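Local structure of CmeC (Campylobacter jejuni, 4MT4) at residues S24-T29 and V374-I379; T262-T267 and T364-I369. The protein forms the outer-membrane channel of the outer membrane factor family and probably carries exported substrates across that membrane as part of an efflux system. All coordinates share one frame; numbering follows the deposited sequence.

In the fold
Both contacts join loops to the long helix 339-405, nearly three turns apart. Their centres lie about 15 Å from each other. Interaction 1 is the more superficial: the N-terminal loop 24-29 meets helix segment 374-379 through one charged pair. Interaction 2 is buried: loop 262-267 meets helix segment 364-369 through apolar side chains alone. The two loops also touch each other, through a backbone bond from Thr-262 N to Thr-29 O and a bond from Thr-29 N to Thr-262 OG1. Along the sequence, interaction 2 falls between the two segments of interaction 1. Both helix segments also pack against the second subunit, so each contact sits near a subunit interface of the trimer.

Interaction 1 (S24-T29 and V374-I379); sequences SWEKET and VARKTI
Glu-26 and Arg-376 make the contact between loop 24-29 and helix segment 374-379. They form a two-pronged salt bridge, met end-on. Arg-376 NH2 donates to Glu-26 OE1 at 2.9 Å, nearly straight at 175°. Arg-376 NH1 donates to the syn lone pair of Glu-26 OE2 at 3.2 Å. The carboxylate and guanidinium planes are nearly coplanar, 23° apart. The two side chains come from opposite directions. Glu-26 is extended beyond CG, while Arg-376 bends at chi2 and chi3, which turns its guanidinium toward the loop.

The arginine side is the close-packed one. Its side chain lies against Ser-438, Ile-439 and Val-442 of helix 411-445, and NH1 also bonds Tyr-435 OH. NH2 has a further partner in Gly-21 O, its strongest. The loop side is looser. Glu-26 is partly exposed, and its CG lies 3.7 Å above one face of the exposed Trp-25 ring. Leu-23 N donates to Glu-26 OE1, so this oxygen accepts from both loop and helix.

The contact fastens the N-terminal loop to helix 339-405, one of the long helices that, as in the outer membrane factor family, build the helical barrel of the trimer. The paired charges and several hydrogen bonds should hold the guanidinium in a fixed orientation, and they probably favour an ionised Glu-26 beside the buried arginine.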
# COMPACT_ATOMS: atom_id res chain seq x y z
N SER B 24 -13.22 -36.56 -11.57
CA SER B 24 -13.04 -37.98 -11.87
C SER B 24 -13.53 -38.36 -13.27
O SER B 24 -13.06 -39.33 -13.86
CB SER B 24 -13.76 -38.84 -10.82
OG SER B 24 -15.10 -38.44 -10.67
N TRP B 25 -14.48 -37.59 -13.79
CA TRP B 25 -15.00 -37.82 -15.14
C TRP B 25 -14.41 -36.83 -16.14
O TRP B 25 -14.84 -36.77 -17.29
CB TRP B 25 -16.53 -37.74 -15.15
CG TRP B 25 -17.08 -36.50 -14.51
CD1 TRP B 25 -17.47 -36.35 -13.21
CD2 TRP B 25 -17.32 -35.24 -15.15
NE1 TRP B 25 -17.93 -35.08 -13.00
CE2 TRP B 25 -17.85 -34.38 -14.17
CE3 TRP B 25 -17.13 -34.76 -16.45
CZ2 TRP B 25 -18.20 -33.06 -14.45
CZ3 TRP B 25 -17.47 -33.45 -16.73
CH2 TRP B 25 -18.00 -32.61 -15.73
N GLU B 26 -13.41 -36.07 -15.69
CA GLU B 26 -12.75 -35.09 -16.55
C GLU B 26 -11.38 -35.57 -16.99
O GLU B 26 -10.69 -36.29 -16.27
CB GLU B 26 -12.63 -33.75 -15.82
CG GLU B 26 -13.91 -32.92 -15.81
CD GLU B 26 -13.71 -31.56 -15.16
OE1 GLU B 26 -12.82 -31.44 -14.30
OE2 GLU B 26 -14.45 -30.62 -15.52
N LYS B 27 -10.98 -35.16 -18.20
CA LYS B 27 -9.67 -35.52 -18.74
C LYS B 27 -8.57 -34.69 -18.10
O LYS B 27 -8.65 -33.46 -18.03
CB LYS B 27 -9.67 -35.33 -20.27
CG LYS B 27 -8.38 -34.75 -20.86
CD LYS B 27 -7.29 -35.79 -21.04
CE LYS B 27 -6.20 -35.26 -21.96
NZ LYS B 27 -5.79 -33.88 -21.58
N GLU B 28 -7.53 -35.36 -17.60
CA GLU B 28 -6.39 -34.68 -17.01
C GLU B 28 -5.56 -34.01 -18.10
O GLU B 28 -5.02 -34.68 -18.98
CB GLU B 28 -5.53 -35.65 -16.20
CG GLU B 28 -6.14 -37.03 -16.03
CD GLU B 28 -5.18 -37.99 -15.35
OE1 GLU B 28 -4.08 -37.54 -14.96
OE2 GLU B 28 -5.53 -39.18 -15.21
N THR B 29 -5.48 -32.68 -18.03
CA THR B 29 -4.83 -31.89 -19.08
C THR B 29 -3.59 -31.15 -18.59
O THR B 29 -3.60 -30.52 -17.53
CB THR B 29 -5.81 -30.85 -19.67
OG1 THR B 29 -7.05 -31.49 -20.00
CG2 THR B 29 -5.22 -30.22 -20.93
N VAL B 374 -8.14 -26.35 -7.43
CA VAL B 374 -9.18 -26.94 -6.60
C VAL B 374 -10.50 -26.19 -6.74
O VAL B 374 -11.56 -26.80 -6.84
CB VAL B 374 -8.77 -26.98 -5.12
CG1 VAL B 374 -9.92 -27.46 -4.25
CG2 VAL B 374 -7.56 -27.89 -4.93
N ALA B 375 -10.42 -24.86 -6.76
CA ALA B 375 -11.61 -24.03 -6.90
C ALA B 375 -12.31 -24.28 -8.23
O ALA B 375 -13.53 -24.36 -8.29
CB ALA B 375 -11.26 -22.56 -6.75
N ARG B 376 -11.52 -24.41 -9.29
CA ARG B 376 -12.06 -24.59 -10.63
C ARG B 376 -12.94 -25.84 -10.72
O ARG B 376 -14.06 -25.78 -11.24
CB ARG B 376 -10.91 -24.68 -11.65
CG ARG B 376 -11.26 -24.27 -13.07
CD ARG B 376 -12.06 -25.35 -13.79
NE ARG B 376 -11.46 -26.67 -13.62
CZ ARG B 376 -12.06 -27.82 -13.94
NH1 ARG B 376 -13.28 -27.81 -14.44
NH2 ARG B 376 -11.43 -28.97 -13.75
N LYS B 377 -12.45 -26.95 -10.20
CA LYS B 377 -13.18 -28.21 -10.27
C LYS B 377 -14.32 -28.27 -9.25
O LYS B 377 -15.31 -28.97 -9.46
CB LYS B 377 -12.23 -29.40 -10.08
CG LYS B 377 -11.65 -29.53 -8.68
CD LYS B 377 -10.82 -30.80 -8.56
CE LYS B 377 -10.33 -31.02 -7.13
NZ LYS B 377 -9.51 -32.26 -7.01
N THR B 378 -14.17 -27.55 -8.14
CA THR B 378 -15.21 -27.52 -7.12
C THR B 378 -16.40 -26.69 -7.58
O THR B 378 -17.56 -27.07 -7.39
CB THR B 378 -14.68 -26.97 -5.78
OG1 THR B 378 -13.59 -27.77 -5.33
CG2 THR B 378 -15.79 -26.98 -4.73
N ILE B 379 -16.11 -25.54 -8.19
CA ILE B 379 -17.15 -24.67 -8.71
C ILE B 379 -17.83 -25.33 -9.91
O ILE B 379 -19.01 -25.08 -10.20
CB ILE B 379 -16.58 -23.28 -9.10
CG1 ILE B 379 -15.99 -22.58 -7.88
CG2 ILE B 379 -17.66 -22.40 -9.70
CD1 ILE B 379 -15.26 -21.30 -8.20

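Interaction 2 (T262-T267 and T364-I369); sequences TGISST and TAFGEI
Ile-264 of loop 262-267 points its CD1 methyl at two side chains of helix segment 364-369, Phe-366 and Ile-369. The methyl lies over one face of the Phe-366 ring. It is 3.9 Å from the ring centroid and 26° off the ring normal, a CH-pi contact. It is displaced toward the rim, and its nearest ring atom is Phe-366 CE2 at 3.5 Å. The side chains of Ile-264 and Phe-366 cross at about a right angle, and of Ile-264 it is CD1 that touches the ring.

Ile-369, one turn further along the helix, also crosses Ile-264 at about a right angle. Here the two CD1 methyls meet, 3.9 Å apart. Ile-369 CD1 also lies 4.1 Å from Ile-264 CG1. The extended branch of Ile-264, with CG1 opposite the backbone N (chi1 -170°) and chi2 at 165°, carries CD1 out to both partners.

All three side chains are buried. Phe-366 also meets Tyr-14 edge-to-face, and Ile-369 packs on Ile-268 and Phe-446. Leu-244 of the second subunit packs on both Ile-264 and Phe-366, which brings the contact to the subunit interface. Beside it the loop bends in an ST turn, where Thr-267 N donates to Ser-265 OG at 3.2 Å.

The contact joins the loop ahead of helix 273-293 to a helix of the family's helical barrel. The salt bridge of Glu-368 with Arg-272 adds a polar tie between them. No hydrogen bond links the two segments themselves, consistent with a buried, apolar site.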
# COMPACT_ATOMS: atom_id res chain seq x y z
N THR B 262 -4.73 -28.98 -15.42
CA THR B 262 -5.42 -29.55 -14.27
C THR B 262 -4.41 -29.94 -13.20
O THR B 262 -4.77 -30.38 -12.11
CB THR B 262 -6.25 -30.79 -14.66
OG1 THR B 262 -5.38 -31.83 -15.13
CG2 THR B 262 -7.25 -30.44 -15.75
N GLY B 263 -3.13 -29.77 -13.53
CA GLY B 263 -2.04 -30.04 -12.61
C GLY B 263 -0.93 -29.02 -12.83
O GLY B 263 -0.92 -28.33 -13.84
N ILE B 264 -0.01 -28.93 -11.88
CA ILE B 264 1.07 -27.95 -11.99
C ILE B 264 2.04 -28.34 -13.10
O ILE B 264 2.30 -29.52 -13.34
CB ILE B 264 1.82 -27.79 -10.65
CG1 ILE B 264 2.77 -26.59 -10.70
CG2 ILE B 264 2.55 -29.07 -10.26
CD1 ILE B 264 3.27 -26.14 -9.36
N SER B 265 2.56 -27.34 -13.80
CA SER B 265 3.49 -27.56 -14.90
C SER B 265 4.88 -27.91 -14.39
O SER B 265 5.26 -27.55 -13.28
CB SER B 265 3.55 -26.33 -15.80
OG SER B 265 4.52 -26.50 -16.82
N SER B 266 5.65 -28.61 -15.22
CA SER B 266 7.01 -29.00 -14.86
C SER B 266 7.98 -27.84 -15.11
O SER B 266 9.13 -27.88 -14.69
CB SER B 266 7.45 -30.23 -15.65
OG SER B 266 7.50 -29.96 -17.04
N THR B 267 7.49 -26.82 -15.81
CA THR B 267 8.28 -25.64 -16.12
C THR B 267 7.58 -24.37 -15.64
O THR B 267 7.60 -23.34 -16.33
CB THR B 267 8.56 -25.51 -17.63
OG1 THR B 267 7.31 -25.48 -18.34
CG2 THR B 267 9.39 -26.69 -18.12
N THR B 364 4.02 -18.10 -2.77
CA THR B 364 2.73 -17.51 -3.11
C THR B 364 2.18 -18.08 -4.41
O THR B 364 1.00 -18.42 -4.51
CB THR B 364 2.82 -15.98 -3.23
OG1 THR B 364 3.14 -15.42 -1.95
CG2 THR B 364 1.51 -15.39 -3.72
N ALA B 365 3.05 -18.20 -5.41
CA ALA B 365 2.66 -18.73 -6.72
C ALA B 365 2.09 -20.14 -6.61
O ALA B 365 1.04 -20.44 -7.19
CB ALA B 365 3.85 -18.72 -7.67
N PHE B 366 2.78 -21.00 -5.87
CA PHE B 366 2.34 -22.37 -5.67
C PHE B 366 1.03 -22.43 -4.89
O PHE B 366 0.21 -23.32 -5.11
CB PHE B 366 3.42 -23.18 -4.94
CG PHE B 366 4.45 -23.79 -5.85
CD1 PHE B 366 5.27 -22.99 -6.63
CD2 PHE B 366 4.60 -25.16 -5.92
CE1 PHE B 366 6.22 -23.55 -7.46
CE2 PHE B 366 5.55 -25.73 -6.75
CZ PHE B 366 6.36 -24.92 -7.53
N GLY B 367 0.85 -21.49 -3.97
CA GLY B 367 -0.38 -21.41 -3.20
C GLY B 367 -1.55 -21.02 -4.07
O GLY B 367 -2.65 -21.55 -3.92
N GLU B 368 -1.31 -20.08 -4.98
CA GLU B 368 -2.34 -19.64 -5.92
C GLU B 368 -2.73 -20.77 -6.87
O GLU B 368 -3.90 -20.92 -7.21
CB GLU B 368 -1.85 -18.43 -6.72
CG GLU B 368 -1.62 -17.17 -5.90
CD GLU B 368 -1.01 -16.04 -6.71
OE1 GLU B 368 -0.67 -16.27 -7.89
OE2 GLU B 368 -0.87 -14.93 -6.17
N ILE B 369 -1.74 -21.55 -7.30
CA ILE B 369 -1.97 -22.65 -8.22
C ILE B 369 -2.82 -23.75 -7.58
O ILE B 369 -3.72 -24.29 -8.22
CB ILE B 369 -0.63 -23.26 -8.72
CG1 ILE B 369 0.08 -22.27 -9.64
CG2 ILE B 369 -0.86 -24.58 -9.44
CD1 ILE B 369 1.44 -22.75 -10.11